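Local coordinates for protein catalase A (Saccharomyces cerevisiae, PDB 1A4E) that probably breaks down the hydrogen peroxide made by peroxisomal oxidases into water and oxygen, using a heme cofactor, at residues 91-96 with 310-315; 61-66 with 116-121. All coordinates share one frame; numbering follows the deposited sequence.

Both contacts are buried and both draw on the antiparallel beta-barrel of the catalase fold, yet they serve different places in it. Interaction 1 joins strand 87-95 to the end of helix 308-313 beside the heme, and its chemistry is mixed: aliphatic touches flank an arginine that grips a propionate. Interaction 2 lies away from the annotated sites and brings together strands 59-68 and 112-119, the two neighbours of strand 87-95, almost wholly through aromatic side chains. Strand 87-95 thus ties them together: the backbone of Leu-91 pairs with Lys-116 and that of Thr-92 with Ala-62, while Leu-91 of interaction 1 touches Phe-63 of interaction 2.

Interaction 1. Residues 91-96 with 310-315; sequences LTRFST and AQVEQA. With HEM (protoporphyrin IX containing Fe), chain I.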
# COMPACT_ATOMS: atom_id res chain seq x y z
N LEU B 91 4.93 22.23 -16.43
CA LEU B 91 3.76 21.38 -16.57
C LEU B 91 2.66 22.02 -15.72
O LEU B 91 2.87 22.32 -14.56
CB LEU B 91 4.03 19.96 -16.04
CG LEU B 91 2.82 19.04 -15.72
CD1 LEU B 91 2.05 18.65 -16.98
CD2 LEU B 91 3.35 17.79 -15.05
N THR B 92 1.47 22.20 -16.28
CA THR B 92 0.36 22.78 -15.54
C THR B 92 -0.76 21.78 -15.43
O THR B 92 -1.08 21.10 -16.41
CB THR B 92 -0.14 24.06 -16.25
OG1 THR B 92 0.93 25.00 -16.24
CG2 THR B 92 -1.34 24.68 -15.57
N ARG B 93 -1.35 21.64 -14.23
CA ARG B 93 -2.56 20.86 -14.09
C ARG B 93 -3.62 21.82 -13.58
O ARG B 93 -3.43 22.57 -12.62
CB ARG B 93 -2.43 19.69 -13.08
CG ARG B 93 -3.54 18.66 -13.37
CD ARG B 93 -3.54 17.34 -12.61
NE ARG B 93 -4.15 17.56 -11.34
CZ ARG B 93 -5.36 17.13 -10.98
NH1 ARG B 93 -6.18 16.40 -11.73
NH2 ARG B 93 -5.81 17.56 -9.84
N PHE B 94 -4.71 21.87 -14.35
CA PHE B 94 -5.90 22.62 -14.01
C PHE B 94 -6.91 21.67 -13.40
O PHE B 94 -6.94 20.50 -13.78
CB PHE B 94 -6.52 23.22 -15.23
CG PHE B 94 -5.65 24.20 -15.99
CD1 PHE B 94 -5.42 25.47 -15.47
CD2 PHE B 94 -5.13 23.83 -17.23
CE1 PHE B 94 -4.67 26.39 -16.20
CE2 PHE B 94 -4.39 24.76 -17.95
CZ PHE B 94 -4.15 26.04 -17.44
N SER B 95 -7.79 22.10 -12.49
CA SER B 95 -8.72 21.18 -11.84
C SER B 95 -9.89 21.85 -11.16
O SER B 95 -9.94 23.07 -11.04
CB SER B 95 -7.97 20.37 -10.80
OG SER B 95 -7.32 21.25 -9.90
N THR B 96 -10.89 21.06 -10.74
CA THR B 96 -11.94 21.58 -9.89
C THR B 96 -11.55 21.25 -8.44
O THR B 96 -10.42 20.80 -8.20
CB THR B 96 -13.29 20.94 -10.31
OG1 THR B 96 -13.11 19.53 -10.26
CG2 THR B 96 -13.73 21.36 -11.70
N ALA B 310 0.13 8.67 -16.79
CA ALA B 310 1.52 8.76 -16.43
C ALA B 310 2.03 10.16 -16.18
O ALA B 310 2.86 10.39 -15.29
CB ALA B 310 2.35 8.12 -17.52
N GLN B 311 1.50 11.13 -16.93
CA GLN B 311 1.98 12.49 -16.85
C GLN B 311 1.16 13.50 -16.07
O GLN B 311 1.72 14.44 -15.51
CB GLN B 311 2.20 13.00 -18.27
CG GLN B 311 3.32 12.19 -18.90
CD GLN B 311 3.54 12.51 -20.36
OE1 GLN B 311 4.61 12.97 -20.76
NE2 GLN B 311 2.53 12.27 -21.19
N VAL B 312 -0.15 13.32 -16.01
CA VAL B 312 -1.04 14.26 -15.34
C VAL B 312 -1.55 13.67 -14.04
O VAL B 312 -1.45 14.28 -12.98
CB VAL B 312 -2.21 14.63 -16.29
CG1 VAL B 312 -3.12 15.67 -15.67
CG2 VAL B 312 -1.67 15.21 -17.58
N GLU B 313 -2.09 12.45 -14.11
CA GLU B 313 -2.61 11.80 -12.93
C GLU B 313 -1.51 11.46 -11.93
O GLU B 313 -1.71 11.58 -10.72
CB GLU B 313 -3.37 10.55 -13.36
CG GLU B 313 -4.21 9.91 -12.26
CD GLU B 313 -5.32 10.77 -11.67
OE1 GLU B 313 -5.85 11.67 -12.33
OE2 GLU B 313 -5.68 10.52 -10.53
N GLN B 314 -0.32 11.09 -12.41
CA GLN B 314 0.79 10.82 -11.52
C GLN B 314 1.59 12.06 -11.11
O GLN B 314 2.55 11.96 -10.33
CB GLN B 314 1.73 9.82 -12.16
CG GLN B 314 1.15 8.42 -12.17
CD GLN B 314 2.20 7.35 -12.41
OE1 GLN B 314 2.31 6.38 -11.66
NE2 GLN B 314 3.01 7.49 -13.46
N ALA B 315 1.22 13.24 -11.62
CA ALA B 315 1.92 14.48 -11.31
C ALA B 315 1.69 14.89 -9.86
O ALA B 315 0.58 14.83 -9.34
CB ALA B 315 1.44 15.59 -12.21
CHA HEM I . -4.45 20.02 -3.90
CHB HEM I . -4.12 20.31 0.87
CHC HEM I . -5.22 24.96 0.64
CHD HEM I . -4.52 24.83 -4.11
C1A HEM I . -4.43 19.66 -2.57
C2A HEM I . -4.07 18.34 -2.09
C3A HEM I . -3.89 18.44 -0.75
C4A HEM I . -4.17 19.81 -0.41
CMA HEM I . -3.41 17.37 0.21
CAA HEM I . -3.86 17.10 -2.94
CBA HEM I . -2.37 16.87 -3.12
CGA HEM I . -2.01 15.65 -3.93
O1A HEM I . -2.51 14.56 -3.69
O2A HEM I . -1.18 15.81 -4.82
C1B HEM I . -4.36 21.62 1.23
C2B HEM I . -4.41 22.09 2.59
C3B HEM I . -4.83 23.40 2.55
C4B HEM I . -5.01 23.70 1.13
CMB HEM I . -4.07 21.21 3.79
CAB HEM I . -5.08 24.31 3.58
CBB HEM I . -4.70 24.19 5.00
C1C HEM I . -5.10 25.35 -0.68
C2C HEM I . -5.02 26.72 -1.11
C3C HEM I . -4.76 26.70 -2.44
C4C HEM I . -4.69 25.30 -2.82
CMC HEM I . -5.16 27.93 -0.18
CAC HEM I . -4.53 27.78 -3.29
CBC HEM I . -3.46 28.73 -3.09
C1D HEM I . -4.46 23.50 -4.48
C2D HEM I . -4.31 23.03 -5.83
C3D HEM I . -4.32 21.68 -5.77
C4D HEM I . -4.46 21.32 -4.38
CMD HEM I . -4.14 23.87 -7.09
CAD HEM I . -4.26 20.72 -6.94
CBD HEM I . -2.86 20.31 -7.34
CGD HEM I . -2.91 19.41 -8.56
O1D HEM I . -3.40 19.83 -9.60
O2D HEM I . -2.49 18.26 -8.48
NA HEM I . -4.46 20.57 -1.52
NB HEM I . -4.70 22.61 0.34
NC HEM I . -4.85 24.48 -1.72
ND HEM I . -4.54 22.45 -3.59
FE HEM I . -4.68 22.52 -1.63
O HOH W 1 -5.19 14.30 -13.39
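Segment 91-96 runs past the last turn of the helix ending at 313, closest at Arg-93 and Val-312, whose CA atoms are 6.9 Å apart. A wider pi-type turn at 310-313 precedes the exit into the loop, where Ala-315 N bonds to Val-312 O. Further up the strand, CD2 of Leu-91 packs 4.1 Å from CB of Ala-315 and also lies against the carbonyl oxygen of Gln-311. Arg-93 has the largest share of the contact. With CG anti to the backbone N (chi1 -160°), its chain extends toward the helix, and CD lies 3.5 Å from CG1 of Val-312; the bend at chi3 (82°) then turns the guanidinium toward the heme. There the propionate carboxyl carbon CGD stands at the guanidinium edge, in its plane. NE donates to O1D at 3.0 Å, with an N-H...O angle of 148°, while NE to O2D and NH2 to O1D are weak bonds. NH2 also bonds to the backbone oxygen of the active-site residue His-56, whose ND1 is bonded to Ser-95 OG. NH1 turns the other way, giving its hydrogen to a water 2.9 Å off, and that water donates in turn to Glu-313 OE1. An alanine in place of Arg-93 would probably leave the propionate without this charged mate and the water without its donor, and open a gap beside Val-312. The propionate is thus met by a buried guanidinium whose positive charge probably offsets its own, and whose bond to the backbone of His-56 is consistent with a link between the propionate and the active-site histidine.

Interaction 2. Residues 61-66 with 116-121; sequences GAFGYF and KFYTEE
Phe-66 and Phe-117 make the close part of this contact: CB of Phe-66 stands 3.6 Å from CE1 of Phe-117, and CD1 of the same ring is 3.9 Å from that CB. With CG of Phe-66 anti to its backbone N (chi1 172°), the ring swings off to the side of this meeting point, and the two aromatic groups come together obliquely, with centroids 5.9 Å apart and planes at 81°. Around them the packing is largely apolar: Val-296 and Ile-299 of strand 294-303 and Met-80 touch Phe-66, whereas Thr-88, Cys-90 and Leu-124 touch Phe-117, which also meets Trp-126 edge-to-face. Strands 59-68 and 112-119 are not partners here; each pairs antiparallel with strand 87-95 between them, in the antiparallel beta-barrel characteristic of heme catalases, so the contact is made by side chains reaching past the middle strand. A looser meeting lies toward Phe-63. There the hydroxyl of Tyr-118 comes to the edge of the Phe-63 ring, near its plane; Tyr-118 OH lies 4.3 Å from CE1 of Phe-63. That hydroxyl bonds to the backbone oxygen of Val-358, and the Tyr-118 ring has CG of Lys-116 over one face. Beyond the strand end Glu-120 is exposed to solvent and forms a salt bridge with Lys-86, and an ST turn forms here: Thr-119 OG1 accepts from Glu-121 N at 3.1 Å.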
# COMPACT_ATOMS: atom_id res chain seq x y z
N GLY B 61 -4.30 18.64 -17.91
CA GLY B 61 -2.97 19.21 -17.88
C GLY B 61 -2.34 19.37 -19.25
O GLY B 61 -2.83 18.86 -20.25
N ALA B 62 -1.21 20.08 -19.28
CA ALA B 62 -0.46 20.34 -20.50
C ALA B 62 0.93 20.85 -20.14
O ALA B 62 1.14 21.37 -19.05
CB ALA B 62 -1.12 21.40 -21.35
N PHE B 63 1.88 20.65 -21.05
CA PHE B 63 3.25 21.13 -20.91
C PHE B 63 3.41 22.43 -21.69
O PHE B 63 2.64 22.72 -22.60
CB PHE B 63 4.27 20.13 -21.47
CG PHE B 63 4.31 18.81 -20.70
CD1 PHE B 63 5.11 18.70 -19.56
CD2 PHE B 63 3.56 17.72 -21.15
CE1 PHE B 63 5.15 17.49 -18.85
CE2 PHE B 63 3.61 16.51 -20.44
CZ PHE B 63 4.40 16.40 -19.30
N GLY B 64 4.42 23.21 -21.30
CA GLY B 64 4.74 24.46 -21.96
C GLY B 64 6.02 25.03 -21.42
O GLY B 64 6.94 24.30 -21.08
N TYR B 65 6.09 26.36 -21.34
CA TYR B 65 7.26 27.03 -20.80
C TYR B 65 6.92 28.37 -20.17
O TYR B 65 5.88 28.97 -20.45
CB TYR B 65 8.33 27.25 -21.89
CG TYR B 65 7.90 28.13 -23.06
CD1 TYR B 65 7.28 27.56 -24.18
CD2 TYR B 65 8.11 29.52 -23.01
CE1 TYR B 65 6.87 28.37 -25.24
CE2 TYR B 65 7.70 30.33 -24.07
CZ TYR B 65 7.08 29.75 -25.17
OH TYR B 65 6.67 30.55 -26.21
N PHE B 66 7.82 28.81 -19.30
CA PHE B 66 7.79 30.13 -18.72
C PHE B 66 8.93 30.87 -19.39
O PHE B 66 10.03 30.34 -19.54
CB PHE B 66 8.03 30.07 -17.21
CG PHE B 66 8.21 31.44 -16.56
CD1 PHE B 66 7.10 32.24 -16.26
CD2 PHE B 66 9.50 31.92 -16.29
CE1 PHE B 66 7.27 33.50 -15.69
CE2 PHE B 66 9.66 33.18 -15.72
CZ PHE B 66 8.56 33.98 -15.42
N LYS B 116 4.44 23.34 -12.43
CA LYS B 116 5.73 22.79 -12.03
C LYS B 116 6.76 23.32 -13.01
O LYS B 116 6.61 23.14 -14.21
CB LYS B 116 5.69 21.28 -12.11
CG LYS B 116 7.02 20.61 -11.75
CD LYS B 116 6.91 19.09 -11.80
CE LYS B 116 5.84 18.59 -10.85
NZ LYS B 116 6.21 18.90 -9.49
N PHE B 117 7.82 23.94 -12.50
CA PHE B 117 8.87 24.51 -13.32
C PHE B 117 10.10 23.67 -13.08
O PHE B 117 10.50 23.43 -11.94
CB PHE B 117 9.16 25.95 -12.91
CG PHE B 117 7.99 26.90 -13.01
CD1 PHE B 117 7.67 27.49 -14.25
CD2 PHE B 117 7.23 27.21 -11.87
CE1 PHE B 117 6.60 28.38 -14.33
CE2 PHE B 117 6.17 28.10 -11.97
CZ PHE B 117 5.86 28.69 -13.20
N TYR B 118 10.73 23.23 -14.16
CA TYR B 118 11.91 22.41 -14.09
C TYR B 118 13.11 23.32 -14.18
O TYR B 118 13.69 23.49 -15.26
CB TYR B 118 11.92 21.41 -15.25
CG TYR B 118 10.72 20.48 -15.24
CD1 TYR B 118 10.67 19.39 -14.38
CD2 TYR B 118 9.65 20.73 -16.11
CE1 TYR B 118 9.56 18.54 -14.38
CE2 TYR B 118 8.54 19.89 -16.12
CZ TYR B 118 8.51 18.80 -15.25
OH TYR B 118 7.42 17.97 -15.26
N THR B 119 13.48 23.94 -13.05
CA THR B 119 14.60 24.88 -13.07
C THR B 119 15.95 24.22 -12.76
O THR B 119 16.01 23.07 -12.30
CB THR B 119 14.33 26.05 -12.06
OG1 THR B 119 14.88 25.67 -10.82
CG2 THR B 119 12.85 26.38 -11.87
N GLU B 120 17.04 24.96 -12.98
CA GLU B 120 18.40 24.49 -12.71
C GLU B 120 18.70 24.36 -11.23
O GLU B 120 19.76 23.87 -10.86
CB GLU B 120 19.42 25.43 -13.28
CG GLU B 120 19.16 25.81 -14.72
CD GLU B 120 19.69 27.20 -15.04
OE1 GLU B 120 19.35 28.15 -14.33
OE2 GLU B 120 20.45 27.32 -16.00
N GLU B 121 17.79 24.84 -10.36
CA GLU B 121 17.93 24.74 -8.92
C GLU B 121 16.82 23.84 -8.36
O GLU B 121 16.37 23.99 -7.23
CB GLU B 121 17.82 26.12 -8.30
CG GLU B 121 18.91 27.09 -8.75
CD GLU B 121 18.69 28.52 -8.28
OE1 GLU B 121 17.57 29.03 -8.33
OE2 GLU B 121 19.67 29.13 -7.86